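Local coordinates for beta-glucanase (Bacteroides thetaiotaomicron, PDB 6EUG), which probably hydrolyses beta-1,3-galactosidic linkages of arabinogalactan, this chain being the family 43 glycoside hydrolase part of a longer protein, at residues A[219-224]-A[267-272]; A[291-296]-A[300-305]. All coordinates share one frame; numbering follows the deposited sequence. Where two conformers were deposited one is given.

Interaction 1: residues A[219-224]-A[267-272]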
# COMPACT_ATOMS: atom_id res chain seq x y z
N VAL A 219 10.70 5.36 2.16
CA VAL A 219 11.76 6.28 2.64
C VAL A 219 12.91 6.34 1.61
O VAL A 219 13.59 5.33 1.32
CB VAL A 219 12.34 5.87 4.02
CG1 VAL A 219 13.41 6.89 4.46
CG2 VAL A 219 11.26 5.76 5.08
N ASP A 220 13.11 7.52 1.07
CA ASP A 220 14.14 7.73 0.03
C ASP A 220 15.54 7.94 0.65
O ASP A 220 15.70 8.02 1.89
CB ASP A 220 13.71 8.91 -0.84
CG ASP A 220 14.20 8.83 -2.29
OD1 ASP A 220 14.96 7.91 -2.67
OD2 ASP A 220 13.88 9.79 -3.02
N ASP A 221 16.55 7.98 -0.21
CA ASP A 221 17.94 8.02 0.24
C ASP A 221 18.36 9.36 0.88
O ASP A 221 19.33 9.39 1.66
CB ASP A 221 18.91 7.51 -0.86
CG ASP A 221 18.72 8.18 -2.20
OD1 ASP A 221 17.98 9.21 -2.28
OD2 ASP A 221 19.30 7.68 -3.18
N ASP A 222 17.58 10.41 0.65
CA ASP A 222 17.74 11.71 1.32
C ASP A 222 16.99 11.86 2.66
O ASP A 222 16.92 12.96 3.20
CB ASP A 222 17.33 12.83 0.36
CG ASP A 222 15.88 12.73 -0.11
OD1 ASP A 222 15.14 11.78 0.28
OD2 ASP A 222 15.47 13.66 -0.85
N GLY A 223 16.36 10.77 3.12
CA GLY A 223 15.56 10.77 4.36
C GLY A 223 14.14 11.28 4.18
O GLY A 223 13.35 11.22 5.13
N LYS A 224 13.78 11.73 2.97
CA LYS A 224 12.40 12.16 2.70
C LYS A 224 11.53 10.92 2.53
O LYS A 224 11.94 9.95 1.86
CB LYS A 224 12.30 13.06 1.47
CG LYS A 224 12.73 14.50 1.76
CD LYS A 224 12.71 15.38 0.53
CE LYS A 224 13.15 16.80 0.86
NZ LYS A 224 12.19 17.48 1.78
N ILE A 267 6.69 -0.72 -3.96
CA ILE A 267 7.76 0.14 -4.52
C ILE A 267 9.14 -0.17 -3.97
O ILE A 267 9.27 -0.52 -2.80
CB ILE A 267 7.43 1.63 -4.34
CG1 ILE A 267 8.43 2.55 -5.10
CG2 ILE A 267 7.33 2.02 -2.87
CD1 ILE A 267 7.94 3.98 -5.24
N PHE A 268 10.16 -0.04 -4.82
CA PHE A 268 11.57 -0.07 -4.43
C PHE A 268 12.42 0.81 -5.33
O PHE A 268 11.96 1.29 -6.39
CB PHE A 268 12.14 -1.51 -4.37
CG PHE A 268 12.35 -2.19 -5.71
CD1 PHE A 268 11.28 -2.76 -6.39
CD2 PHE A 268 13.64 -2.37 -6.23
CE1 PHE A 268 11.45 -3.43 -7.59
CE2 PHE A 268 13.83 -3.04 -7.46
CZ PHE A 268 12.72 -3.56 -8.13
N LYS A 269 13.67 1.04 -4.91
CA LYS A 269 14.65 1.82 -5.67
C LYS A 269 15.92 1.00 -5.79
O LYS A 269 16.37 0.43 -4.78
CB LYS A 269 14.92 3.18 -5.01
CG LYS A 269 15.93 4.06 -5.74
CD LYS A 269 16.17 5.37 -5.00
CE LYS A 269 16.95 6.35 -5.88
NZ LYS A 269 17.22 7.67 -5.28
N LYS A 270 16.47 0.94 -7.02
CA LYS A 270 17.71 0.20 -7.30
C LYS A 270 18.61 0.99 -8.25
O LYS A 270 18.21 1.28 -9.39
CB LYS A 270 17.39 -1.19 -7.89
CG LYS A 270 18.63 -2.06 -8.23
CD LYS A 270 18.19 -3.45 -8.68
CE LYS A 270 19.36 -4.38 -9.01
NZ LYS A 270 19.85 -4.13 -10.40
N GLU A 271 19.84 1.27 -7.81
CA GLU A 271 20.83 1.97 -8.66
C GLU A 271 20.28 3.23 -9.33
O GLU A 271 20.43 3.43 -10.54
CB GLU A 271 21.40 0.97 -9.69
CG GLU A 271 22.13 -0.17 -9.00
CD GLU A 271 22.68 -1.22 -9.94
OE1 GLU A 271 22.09 -1.51 -10.98
OE2 GLU A 271 23.74 -1.75 -9.60
N GLY A 272 19.58 4.05 -8.54
CA GLY A 272 18.99 5.29 -9.03
C GLY A 272 17.58 5.31 -9.58
O GLY A 272 16.99 6.40 -9.73

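Interaction 2: residues A[291-296]-A[300-305]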
# COMPACT_ATOMS: atom_id res chain seq x y z
N LEU A 291 3.93 -2.97 -14.19
CA LEU A 291 5.22 -2.41 -13.75
C LEU A 291 5.32 -0.93 -14.15
O LEU A 291 5.11 -0.60 -15.32
CB LEU A 291 6.40 -3.18 -14.35
CG LEU A 291 7.81 -2.75 -13.97
CD1 LEU A 291 8.00 -2.91 -12.46
CD2 LEU A 291 8.86 -3.54 -14.73
N LEU A 292 5.63 -0.07 -13.18
CA LEU A 292 5.76 1.37 -13.40
C LEU A 292 7.18 1.82 -13.02
O LEU A 292 7.76 1.26 -12.08
CB LEU A 292 4.73 2.15 -12.64
CG LEU A 292 3.28 1.56 -12.56
CD1 LEU A 292 2.41 2.37 -11.62
CD2 LEU A 292 2.62 1.51 -13.94
N THR A 293 7.73 2.80 -13.74
CA THR A 293 9.11 3.28 -13.45
C THR A 293 9.28 4.79 -13.62
O THR A 293 8.58 5.43 -14.46
CB THR A 293 10.14 2.49 -14.28
OG1 THR A 293 11.50 2.76 -13.87
CG2 THR A 293 10.00 2.80 -15.78
N ALA A 294 10.21 5.34 -12.83
CA ALA A 294 10.65 6.73 -12.93
C ALA A 294 12.12 6.89 -12.53
O ALA A 294 12.68 6.06 -11.77
CB ALA A 294 9.79 7.66 -12.08
N ASP A 295 12.73 7.97 -13.01
CA ASP A 295 14.10 8.36 -12.57
C ASP A 295 14.16 9.43 -11.49
O ASP A 295 15.27 9.88 -11.12
CB ASP A 295 14.99 8.75 -13.79
CG ASP A 295 15.24 7.57 -14.76
OD1 ASP A 295 15.09 6.40 -14.38
OD2 ASP A 295 15.58 7.81 -15.93
N SER A 296 13.00 9.91 -11.04
CA SER A 296 12.86 10.81 -9.88
C SER A 296 11.47 10.56 -9.30
O SER A 296 10.52 10.33 -10.05
CB SER A 296 13.00 12.28 -10.30
OG SER A 296 12.95 13.15 -9.16
N GLU A 300 8.14 12.35 -14.08
CA GLU A 300 7.27 11.55 -14.93
C GLU A 300 7.50 10.06 -14.82
O GLU A 300 8.63 9.60 -14.78
CB GLU A 300 7.42 11.99 -16.39
CG GLU A 300 6.86 13.37 -16.69
CD GLU A 300 5.34 13.45 -16.69
OE1 GLU A 300 4.61 12.40 -16.71
OE2 GLU A 300 4.86 14.60 -16.68
N TRP A 301 6.40 9.30 -14.75
CA TRP A 301 6.40 7.84 -14.69
C TRP A 301 5.92 7.20 -16.03
O TRP A 301 5.15 7.81 -16.78
CB TRP A 301 5.53 7.34 -13.54
CG TRP A 301 6.08 7.62 -12.11
CD1 TRP A 301 6.21 8.83 -11.46
CD2 TRP A 301 6.59 6.64 -11.23
NE1 TRP A 301 6.77 8.64 -10.20
CE2 TRP A 301 7.04 7.31 -10.06
CE3 TRP A 301 6.78 5.25 -11.34
CZ2 TRP A 301 7.60 6.61 -8.97
CZ3 TRP A 301 7.34 4.57 -10.27
CH2 TRP A 301 7.76 5.25 -9.11
N LYS A 302 6.38 5.96 -16.27
CA LYS A 302 6.12 5.17 -17.50
C LYS A 302 5.61 3.79 -17.12
O LYS A 302 6.04 3.24 -16.09
CB LYS A 302 7.41 4.93 -18.35
CG LYS A 302 8.25 6.13 -18.72
CD LYS A 302 9.16 5.86 -19.89
CE LYS A 302 10.46 5.20 -19.54
NZ LYS A 302 11.58 5.82 -20.33
N GLN A 303 4.72 3.23 -17.94
CA GLN A 303 4.19 1.90 -17.72
C GLN A 303 4.88 0.88 -18.63
O GLN A 303 4.97 1.08 -19.87
CB GLN A 303 2.67 1.88 -17.93
CG GLN A 303 2.04 0.49 -17.75
CD GLN A 303 0.53 0.52 -17.72
OE1 GLN A 303 -0.09 1.60 -17.77
NE2 GLN A 303 -0.09 -0.67 -17.65
N LEU A 304 5.37 -0.19 -18.01
CA LEU A 304 6.03 -1.34 -18.68
C LEU A 304 5.19 -2.64 -18.61
O LEU A 304 4.18 -2.71 -17.88
CB LEU A 304 7.43 -1.55 -18.07
CG LEU A 304 8.62 -0.66 -18.53
CD1 LEU A 304 8.35 0.84 -18.44
CD2 LEU A 304 9.82 -0.97 -17.67
N PRO A 305 5.60 -3.70 -19.39
CA PRO A 305 4.81 -4.95 -19.34
C PRO A 305 4.80 -5.64 -17.98
O PRO A 305 5.71 -5.39 -17.17
CB PRO A 305 5.48 -5.83 -20.38
CG PRO A 305 6.10 -4.85 -21.36
CD PRO A 305 6.63 -3.76 -20.45
O HOH W 1 11.32 10.08 -14.44

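Interaction 1: residues A[219-224]-A[267-272]
Lys269 lays its aliphatic stem past the carboxylate of Asp220, CD passing 3.7 Å from Asp220 OD1 before the ammonium group reaches two neighbouring carboxylates. Every torsion of the lysine is close to 180°, which makes the chain a straight rod from strand 265-270 across to the turn at 220-223; it crosses both aspartates at about a right angle. Its stronger salt bridge is to Asp221, with NZ 3.0 Å from OD2 and above the carboxylate plane by 43°. The second is weak, Lys269 NZ lying 3.5 Å from Asp220 OD1. That same oxygen also accepts, weakly, from the backbone of Asp221, whose N is 2.9 Å from Asp220 OD1. The main polar partner of Asp220 is Tyr274, which binds OD2 and, through the same hydroxyl, Lys269 NZ as well.

The acidic pair sits at the start of a type I turn, closed by the bond from Gly223 N to Asp220 O, at 3.1 Å. An Asx turn overlaps its end, Lys224 N bonding to Asp222 OD1. The contact thus joins a turn of one propeller blade to the first strand of the next. With two carboxylates and one ammonium group, the cluster keeps a formal excess of negative charge, which would probably hold the lysine protonated, while the buried Asp220 has partners at both carboxylate oxygens.

Interaction 2: residues A[291-296]-A[300-305]
Trp301 CG stands anti to its own carbonyl carbon (chi1 -69°), and a chi2 of 69° then turns the indole so that its five-membered ring lies flat against Ala294. Ala294 CB sits 3.4 Å from the centroid of that ring and only 11° off its normal, a CH-pi contact over the face. The six-membered ring extends back toward Leu292, whose CB approaches Trp301 CE3 at 3.9 Å, while the indole NH bonds to Met297 O in the connecting loop.

Away from the connecting loop the same two strands pair as an antiparallel beta hairpin. Thr293 and Lys302 are a hydrogen-bonded pair, with Thr293 N to Lys302 O and Lys302 N to Thr293 O both at 2.9 Å. Leu304 N reaches Leu291 O at 2.7 Å, and Leu292 faces Gln303 as the non-hydrogen-bonded pair between them. On the side of the sheet carrying Leu291, Thr293 and Leu304, Thr293 CG2 meets Leu304 CD1 at 3.7 Å, leaving OG1 to bond to Tyr274 O. Past the paired strands a water takes over, accepting from Asp295 N at 2.9 Å and donating to Glu300 O at 2.8 Å.

Chemically, then, the outer edge of this blade is joined by backbone bonds, a bridging water and an indole face fitted to a methyl group, although Leu291 N is buried here without a partner in the model.

In the fold
Both interactions involve the four-stranded blade of the five-bladed propeller that begins with strand 265-270: interaction 1 ties that first strand to a turn of the preceding blade, and interaction 2 pairs its last two strands, 290-294 and 302-304. The contact centres are about 15 Å apart, and the two meet where Ile267 CD1 packs at 4.1 Å from Trp301 CH2. Tyr274, on strand 273-279, serves both: its hydroxyl enters the charge cluster of interaction 1, and its carbonyl oxygen accepts the hydroxyl of Thr293 in interaction 2. Neither contact supplies a residue of the glucoimidazole pocket, but both adjoin elements that do. Asp214 immediately precedes strand 215-219, and Gly283 and Trp284 lie between strands 273-279 and 290-294.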